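Local coordinates for Cas13d (uncultured Ruminococcus sp, PDB 6IV9), which binds a CRISPR RNA as its guide and, through two HEPN domains, probably processes that RNA and cleaves target RNA, at residues K643-A648 with K695-D700; V653-L658 with E689-I694. The protein carries 2 engineered substitutions. All coordinates share one frame; numbering follows the deposited sequence.

Interaction 1: residues K643-A648 with K695-D700; sequences KIREVA and KNISFD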
ATOM      1  N   LYS A 643      -9.986  12.636  20.325  1.00 26.40           N
ATOM      2  CA  LYS A 643      -8.927  11.801  20.937  1.00 28.39           C
ATOM      3  C   LYS A 643      -7.551  12.196  20.395  1.00 27.15           C
ATOM      4  O   LYS A 643      -6.636  12.275  21.162  1.00 26.20           O
ATOM      5  CB  LYS A 643      -9.271  10.320  20.807  1.00 31.65           C
ATOM      6  CG  LYS A 643     -10.422   9.892  21.697  1.00 34.86           C
ATOM      7  CD  LYS A 643     -10.766   8.451  21.585  1.00 41.12           C
ATOM      8  CE  LYS A 643     -12.165   8.156  22.061  1.00 46.00           C
ATOM      9  NZ  LYS A 643     -12.344   8.612  23.450  1.00 54.00           N
ATOM     10  N   ILE A 644      -7.454  12.460  19.102  1.00 25.57           N
ATOM     11  CA  ILE A 644      -6.152  12.850  18.499  1.00 24.13           C
ATOM     12  C   ILE A 644      -5.683  14.161  19.135  1.00 23.86           C
ATOM     13  O   ILE A 644      -4.523  14.272  19.473  1.00 24.64           O
ATOM     14  CB  ILE A 644      -6.295  12.980  16.975  1.00 27.28           C
ATOM     15  CG1 ILE A 644      -6.359  11.600  16.331  1.00 27.99           C
ATOM     16  CG2 ILE A 644      -5.170  13.816  16.400  1.00 29.38           C
ATOM     17  CD1 ILE A 644      -5.229  10.717  16.740  1.00 32.11           C
ATOM     18  N   ARG A 645      -6.595  15.103  19.317  1.00 24.10           N
ATOM     19  CA  ARG A 645      -6.214  16.395  19.926  1.00 22.01           C
ATOM     20  C   ARG A 645      -5.688  16.147  21.339  1.00 24.20           C
ATOM     21  O   ARG A 645      -4.786  16.823  21.703  1.00 28.52           O
ATOM     22  CB  ARG A 645      -7.369  17.391  19.931  1.00 25.85           C
ATOM     23  CG  ARG A 645      -7.028  18.708  20.607  1.00 28.61           C
ATOM     24  CD  ARG A 645      -5.891  19.447  19.946  1.00 28.76           C
ATOM     25  NE  ARG A 645      -5.448  20.629  20.656  1.00 31.84           N
ATOM     26  CZ  ARG A 645      -4.485  20.647  21.554  1.00 35.51           C
ATOM     27  NH1 ARG A 645      -3.859  19.537  21.871  1.00 33.23           N
ATOM     28  NH2 ARG A 645      -4.142  21.769  22.139  1.00 32.56           N
ATOM     29  N   GLU A 646      -6.287  15.235  22.096  1.00 28.06           N
ATOM     30  CA  GLU A 646      -5.809  14.916  23.467  1.00 29.99           C
ATOM     31  C   GLU A 646      -4.427  14.261  23.420  1.00 31.20           C
ATOM     32  O   GLU A 646      -3.592  14.578  24.236  1.00 28.45           O
ATOM     33  CB  GLU A 646      -6.809  14.048  24.212  1.00 32.66           C
ATOM     34  CG  GLU A 646      -8.093  14.784  24.505  1.00 45.24           C
ATOM     35  CD  GLU A 646      -7.924  16.087  25.266  1.00 59.05           C
ATOM     36  OE1 GLU A 646      -7.399  16.053  26.390  1.00 54.32           O
ATOM     37  OE2 GLU A 646      -8.320  17.129  24.727  1.00 66.67           O
ATOM     38  N   VAL A 647      -4.217  13.370  22.458  1.00 27.90           N
ATOM     39  CA  VAL A 647      -2.907  12.678  22.315  1.00 27.48           C
ATOM     40  C   VAL A 647      -1.829  13.710  22.008  1.00 26.97           C
ATOM     41  O   VAL A 647      -0.741  13.544  22.477  1.00 30.83           O
ATOM     42  CB  VAL A 647      -2.923  11.563  21.264  1.00 26.94           C
ATOM     43  CG1 VAL A 647      -1.522  11.057  21.010  1.00 29.12           C
ATOM     44  CG2 VAL A 647      -3.829  10.436  21.691  1.00 31.29           C
ATOM     45  N   ALA A 648      -2.191  14.787  21.316  1.00 25.33           N
ATOM     46  CA  ALA A 648      -1.258  15.866  20.916  1.00 26.46           C
ATOM     47  C   ALA A 648      -0.726  16.617  22.135  1.00 29.20           C
ATOM     48  O   ALA A 648       0.208  17.358  21.988  1.00 30.12           O
ATOM     49  CB  ALA A 648      -1.902  16.827  19.963  1.00 25.54           C
ATOM     50  N   LYS A 695       1.060  21.193  21.549  1.00 28.80           N
ATOM     51  CA  LYS A 695       0.342  20.931  22.810  1.00 29.23           C
ATOM     52  C   LYS A 695      -0.701  22.029  23.060  1.00 31.58           C
ATOM     53  O   LYS A 695      -1.706  21.725  23.647  1.00 31.22           O
ATOM     54  CB  LYS A 695       1.344  20.890  23.962  1.00 33.28           C
ATOM     55  CG  LYS A 695       0.741  20.704  25.339  1.00 40.63           C
ATOM     56  CD  LYS A 695       1.670  21.093  26.449  1.00 46.70           C
ATOM     57  CE  LYS A 695       1.771  20.066  27.551  1.00 55.84           C
ATOM     58  NZ  LYS A 695       0.458  19.576  28.020  1.00 63.12           N
ATOM     59  N   ASN A 696      -0.406  23.257  22.648  1.00 31.02           N
ATOM     60  CA  ASN A 696      -1.230  24.452  22.970  1.00 36.76           C
ATOM     61  C   ASN A 696      -2.109  24.939  21.820  1.00 34.05           C
ATOM     62  O   ASN A 696      -2.758  25.934  22.005  1.00 32.00           O
ATOM     63  CB  ASN A 696      -0.345  25.605  23.430  1.00 36.93           C
ATOM     64  CG  ASN A 696       0.322  25.312  24.753  1.00 43.23           C
ATOM     65  OD1 ASN A 696      -0.267  24.717  25.634  1.00 41.04           O
ATOM     66  ND2 ASN A 696       1.564  25.711  24.883  1.00 49.06           N
ATOM     67  N   ILE A 697      -2.136  24.244  20.694  1.00 29.65           N
ATOM     68  CA  ILE A 697      -2.956  24.694  19.536  1.00 28.29           C
ATOM     69  C   ILE A 697      -4.452  24.654  19.884  1.00 26.32           C
ATOM     70  O   ILE A 697      -4.840  23.828  20.660  1.00 28.31           O
ATOM     71  CB  ILE A 697      -2.667  23.805  18.318  1.00 27.86           C
ATOM     72  CG1 ILE A 697      -3.232  24.405  17.040  1.00 32.79           C
ATOM     73  CG2 ILE A 697      -3.213  22.413  18.540  1.00 30.76           C
ATOM     74  CD1 ILE A 697      -2.797  23.672  15.820  1.00 39.12           C
ATOM     75  N   SER A 698      -5.232  25.542  19.291  1.00 28.19           N
ATOM     76  CA  SER A 698      -6.698  25.522  19.490  1.00 27.93           C
ATOM     77  C   SER A 698      -7.358  26.171  18.283  1.00 27.06           C
ATOM     78  O   SER A 698      -6.710  26.927  17.603  1.00 28.13           O
ATOM     79  CB  SER A 698      -7.092  26.217  20.746  1.00 35.40           C
ATOM     80  OG  SER A 698      -6.843  27.595  20.643  1.00 36.16           O
ATOM     81  N   PHE A 699      -8.648  25.931  18.100  1.00 27.82           N
ATOM     82  CA  PHE A 699      -9.386  26.556  16.978  1.00 29.43           C
ATOM     83  C   PHE A 699      -9.383  28.074  17.159  1.00 25.41           C
ATOM     84  O   PHE A 699      -9.259  28.794  16.211  1.00 27.44           O
ATOM     85  CB  PHE A 699     -10.830  26.070  16.918  1.00 31.71           C
ATOM     86  CG  PHE A 699     -11.668  26.882  15.972  1.00 32.56           C
ATOM     87  CD1 PHE A 699     -11.404  26.883  14.622  1.00 31.92           C
ATOM     88  CD2 PHE A 699     -12.706  27.660  16.433  1.00 37.56           C
ATOM     89  CE1 PHE A 699     -12.175  27.619  13.746  1.00 37.80           C
ATOM     90  CE2 PHE A 699     -13.471  28.401  15.556  1.00 41.97           C
ATOM     91  CZ  PHE A 699     -13.202  28.384  14.218  1.00 37.95           C
ATOM     92  N   ASP A 700      -9.393  28.502  18.417  1.00 30.12           N
ATOM     93  CA  ASP A 700      -9.460  29.921  18.850  1.00 34.34           C
ATOM     94  C   ASP A 700      -8.282  30.697  18.265  1.00 34.81           C
ATOM     95  O   ASP A 700      -8.470  31.830  17.901  1.00 35.94           O
ATOM     96  CB  ASP A 700      -9.439  30.014  20.372  1.00 35.98           C
ATOM     97  CG  ASP A 700      -9.741  31.395  20.915  1.00 50.89           C
ATOM     98  OD1 ASP A 700     -10.904  31.762  20.909  1.00 55.61           O
ATOM     99  OD2 ASP A 700      -8.805  32.079  21.339  1.00 51.47           O
TER

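Interaction 2: residues V653-L658 with E689-I694; sequences VVMFVL and ELARMI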
ATOM      1  N   VAL A 653       5.280  11.860  23.266  1.00 28.08           N
ATOM      2  CA  VAL A 653       4.855  11.246  21.978  1.00 27.04           C
ATOM      3  C   VAL A 653       5.173  12.197  20.823  1.00 25.19           C
ATOM      4  O   VAL A 653       5.768  11.779  19.879  1.00 26.83           O
ATOM      5  CB  VAL A 653       3.346  10.963  22.012  1.00 29.23           C
ATOM      6  CG1 VAL A 653       2.852  10.506  20.663  1.00 32.72           C
ATOM      7  CG2 VAL A 653       2.983   9.967  23.090  1.00 31.77           C
ATOM      8  N   VAL A 654       4.793  13.461  20.944  1.00 26.74           N
ATOM      9  CA  VAL A 654       5.055  14.451  19.864  1.00 26.95           C
ATOM     10  C   VAL A 654       6.562  14.605  19.658  1.00 24.77           C
ATOM     11  O   VAL A 654       6.990  14.633  18.550  1.00 25.54           O
ATOM     12  CB  VAL A 654       4.365  15.785  20.167  1.00 27.10           C
ATOM     13  CG1 VAL A 654       4.821  16.872  19.225  1.00 29.82           C
ATOM     14  CG2 VAL A 654       2.865  15.622  20.138  1.00 27.69           C
ATOM     15  N   MET A 655       7.330  14.653  20.734  1.00 26.86           N
ATOM     16  CA  MET A 655       8.804  14.772  20.618  1.00 27.05           C
ATOM     17  C   MET A 655       9.354  13.524  19.922  1.00 26.22           C
ATOM     18  O   MET A 655      10.303  13.649  19.189  1.00 25.97           O
ATOM     19  CB  MET A 655       9.475  14.968  21.980  1.00 29.29           C
ATOM     20  CG  MET A 655       9.422  16.392  22.491  1.00 30.85           C
ATOM     21  SD  MET A 655      10.297  17.570  21.466  1.00 33.03           S
ATOM     22  CE  MET A 655      11.993  17.149  21.842  1.00 38.15           C
ATOM     23  N   PHE A 656       8.766  12.360  20.182  1.00 26.07           N
ATOM     24  CA  PHE A 656       9.254  11.138  19.504  1.00 25.91           C
ATOM     25  C   PHE A 656       9.073  11.280  17.990  1.00 24.88           C
ATOM     26  O   PHE A 656       9.978  11.011  17.258  1.00 24.36           O
ATOM     27  CB  PHE A 656       8.504   9.904  19.994  1.00 24.94           C
ATOM     28  CG  PHE A 656       8.774   8.709  19.129  1.00 26.95           C
ATOM     29  CD1 PHE A 656      10.044   8.184  19.038  1.00 28.08           C
ATOM     30  CD2 PHE A 656       7.772   8.142  18.374  1.00 30.20           C
ATOM     31  CE1 PHE A 656      10.311   7.116  18.209  1.00 31.34           C
ATOM     32  CE2 PHE A 656       8.038   7.065  17.551  1.00 30.04           C
ATOM     33  CZ  PHE A 656       9.305   6.569  17.463  1.00 29.24           C
ATOM     34  N   VAL A 657       7.904  11.727  17.556  1.00 24.77           N
ATOM     35  CA  VAL A 657       7.637  11.913  16.100  1.00 24.59           C
ATOM     36  C   VAL A 657       8.551  12.996  15.519  1.00 22.52           C
ATOM     37  O   VAL A 657       9.120  12.780  14.489  1.00 23.70           O
ATOM     38  CB  VAL A 657       6.156  12.230  15.836  1.00 25.43           C
ATOM     39  CG1 VAL A 657       5.900  12.508  14.375  1.00 26.64           C
ATOM     40  CG2 VAL A 657       5.268  11.110  16.318  1.00 25.94           C
ATOM     41  N   LEU A 658       8.690  14.114  16.218  1.00 21.90           N
ATOM     42  CA  LEU A 658       9.533  15.250  15.779  1.00 25.90           C
ATOM     43  C   LEU A 658      10.990  14.767  15.664  1.00 26.17           C
ATOM     44  O   LEU A 658      11.699  15.234  14.810  1.00 24.96           O
ATOM     45  CB  LEU A 658       9.409  16.343  16.839  1.00 28.87           C
ATOM     46  CG  LEU A 658       8.568  17.585  16.559  1.00 33.96           C
ATOM     47  CD1 LEU A 658       7.773  17.582  15.279  1.00 29.75           C
ATOM     48  CD2 LEU A 658       7.762  18.014  17.756  1.00 31.16           C
ATOM     49  N   GLU A 689      10.315  23.416  21.332  1.00 26.86           N
ATOM     50  CA  GLU A 689       9.357  24.550  20.901  0.50 28.56           C
ATOM     51  C   GLU A 689       8.119  24.253  19.993  1.00 30.56           C
ATOM     52  O   GLU A 689       7.026  24.621  20.312  1.00 25.58           O
ATOM     53  CB  GLU A 689      10.189  25.711  20.353  0.50 31.00           C
ATOM     54  CG  GLU A 689       9.586  27.080  20.604  0.50 34.59           C
ATOM     55  CD  GLU A 689      10.506  28.262  20.316  0.50 33.06           C
ATOM     56  OE1 GLU A 689      11.735  28.106  20.419  0.50 33.95           O
ATOM     57  OE2 GLU A 689       9.990  29.340  19.998  0.50 34.05           O
ATOM     58  N   LEU A 690       8.359  23.394  19.013  1.00 27.96           N
ATOM     59  CA  LEU A 690       7.300  22.921  18.096  1.00 27.08           C
ATOM     60  C   LEU A 690       6.347  22.021  18.888  1.00 26.70           C
ATOM     61  O   LEU A 690       5.168  22.117  18.683  1.00 28.84           O
ATOM     62  CB  LEU A 690       7.951  22.211  16.910  1.00 25.16           C
ATOM     63  CG  LEU A 690       8.774  23.120  16.011  1.00 26.53           C
ATOM     64  CD1 LEU A 690       9.552  22.335  14.985  1.00 28.21           C
ATOM     65  CD2 LEU A 690       7.897  24.147  15.351  1.00 31.80           C
ATOM     66  N   ALA A 691       6.878  21.186  19.776  1.00 26.83           N
ATOM     67  CA  ALA A 691       6.034  20.285  20.586  1.00 28.09           C
ATOM     68  C   ALA A 691       5.112  21.101  21.497  1.00 29.67           C
ATOM     69  O   ALA A 691       3.979  20.727  21.662  1.00 28.38           O
ATOM     70  CB  ALA A 691       6.869  19.314  21.358  1.00 31.16           C
ATOM     71  N   ARG A 692       5.630  22.176  22.079  1.00 32.29           N
ATOM     72  CA  ARG A 692       4.814  23.056  22.947  1.00 33.04           C
ATOM     73  C   ARG A 692       3.713  23.721  22.125  1.00 28.66           C
ATOM     74  O   ARG A 692       2.622  23.840  22.617  1.00 31.00           O
ATOM     75  CB  ARG A 692       5.700  24.117  23.587  1.00 38.41           C
ATOM     76  CG  ARG A 692       6.453  23.595  24.792  1.00 48.28           C
ATOM     77  CD  ARG A 692       6.891  24.740  25.677  1.00 56.17           C
ATOM     78  NE  ARG A 692       8.060  25.396  25.131  1.00 55.68           N
ATOM     79  CZ  ARG A 692       9.278  24.887  25.104  1.00 48.21           C
ATOM     80  NH1 ARG A 692      10.208  25.493  24.403  1.00 43.52           N
ATOM     81  NH2 ARG A 692       9.564  23.790  25.775  1.00 52.43           N
ATOM     82  N   MET A 693       4.026  24.138  20.908  1.00 29.01           N
ATOM     83  CA  MET A 693       3.012  24.787  20.047  1.00 33.64           C
ATOM     84  C   MET A 693       1.884  23.801  19.762  1.00 34.28           C
ATOM     85  O   MET A 693       0.750  24.200  19.803  1.00 33.21           O
ATOM     86  CB  MET A 693       3.619  25.170  18.706  1.00 37.57           C
ATOM     87  CG  MET A 693       4.529  26.330  18.790  1.00 48.90           C
ATOM     88  SD  MET A 693       4.735  27.032  17.166  1.00 60.06           S
ATOM     89  CE  MET A 693       3.840  25.851  16.176  1.00 38.46           C
ATOM     90  N   ILE A 694       2.243  22.568  19.444  1.00 27.37           N
ATOM     91  CA  ILE A 694       1.258  21.498  19.143  1.00 29.29           C
ATOM     92  C   ILE A 694       0.423  21.221  20.394  1.00 31.82           C
ATOM     93  O   ILE A 694      -0.779  21.124  20.300  1.00 31.93           O
ATOM     94  CB  ILE A 694       1.995  20.258  18.625  1.00 26.35           C
ATOM     95  CG1 ILE A 694       2.498  20.502  17.208  1.00 27.69           C
ATOM     96  CG2 ILE A 694       1.123  19.031  18.707  1.00 28.01           C
ATOM     97  CD1 ILE A 694       3.546  19.559  16.772  1.00 31.36           C
TER

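Interaction 1: residues K643-A648 with K695-D700
Ala648 and Lys695 bring their CA atoms within 5.6 Å of each other, where the chain leaving helix 641-647 meets the C-terminal end of helix 683-696. Ala648 rests on that end through its carbonyl, but Arg645 does most of the work. Its CG is anti to the backbone N (chi1 177°), and a bend at chi2 then carries the guanidinium across to two backbone carbonyls. Arg645 NH2 bonds to Ile697 O at 2.6 Å, in that carbonyl's plane on a lone pair, although the acceptor is tilted from the guanidinium plane. From Arg645 NH2 to Lys695 O the bond is 2.9 Å, straighter (163° at the hydrogen) and at the guanidinium's edge, yet NH2 stands above the carbonyl plane. NE adds only a weak bond to Ile697 O; the two carbonyls held by NH2 set the group's orientation. This is an arginine gripping carbonyls at the C-terminal end of a helix, where its charge is probably favourable beside the negative end of the helix dipole. Ile697 also puts CG2 over one guanidinium face, toward the rim, 3.6 Å from Arg645 NE. Helix 713-760 touches the contact through Tyr727, which packs on both Arg645 and Ala648, and helix 581-591 reaches it through Leu591 O, a weak partner of Arg645 NE.

Interaction 2: residues V653-L658 with E689-I694
Val654 and Ala691 mark the closest point of the two backbones, their CA atoms 6.0 Å apart, where helices 651-660 and 683-696 cross at a steep angle. The axes of the two six-residue segments pass at 9.4 Å with 132° between their N-to-C directions. No hydrogen bond joins the two segments, and each holds its own backbone through regular helical bonds, so the contact is made by apolar groups.

Most of these touches gather on the small methyl of Ala691. Val654 CG1 reaches Ala691 CB at 3.8 Å, and one turn further along the same helix Leu658 CD2 lies 3.9 Å from Ala691 CB. Leu658 has an unusual shape: with chi2 at 7°, CD1 nearly eclipses CA and CD2 is swung out to Ala691, a geometry that suggests strain or some uncertainty in the model. Leu658 CD2 is also 4.3 Å from Leu690 CB. One turn along from Ala691, Ile694 meets Val654: the side chains cross at a slant, with Ile694 CD1 3.9 Å from Val654 CG1 and the two CG2 methyls just beyond.

The sulfur contact comes from Met655. The bend at chi2 (-63°) sets Met655 SD 3.8 Å from Ala691 CB, while CE turns away from that methyl. The whole is an apolar helix-helix interface built around a small alanine, in a helical part of the protein, its nearest atom about 6 Å from the bound nucleic acid.

One polar tie joins the same two helices next to this patch, from Arg687 NE to Leu658 O, while Glu684, Arg687 and Ser688 of helix 683-696 line Met655. Helix 713-760 packs along the pair, Val730 on Leu658 and Leu726 on Leu690, and Tyr669 of the intervening helix 663-673 also meets Leu690.

How the interactions relate
Followed from the N terminus, the chain runs along helix 641-647, turns, and enters helix 651-660. It then passes through helix 663-673 and comes back along helix 683-696. There residues 689-694 pair with 653-658, closing the inner loop of 30 residues (interaction 2). Residues 695-700 then pair with 643-648, closing the outer loop of 46 (interaction 1). The inner loop therefore lies wholly within the outer one, and the two do not cross. They share helix 683-696 and touch directly: Ala648 O packs against Val654 CG2 at 3.7 Å. Together they fasten two successive helices to one returning helix, with helix 713-760 touching both contacts.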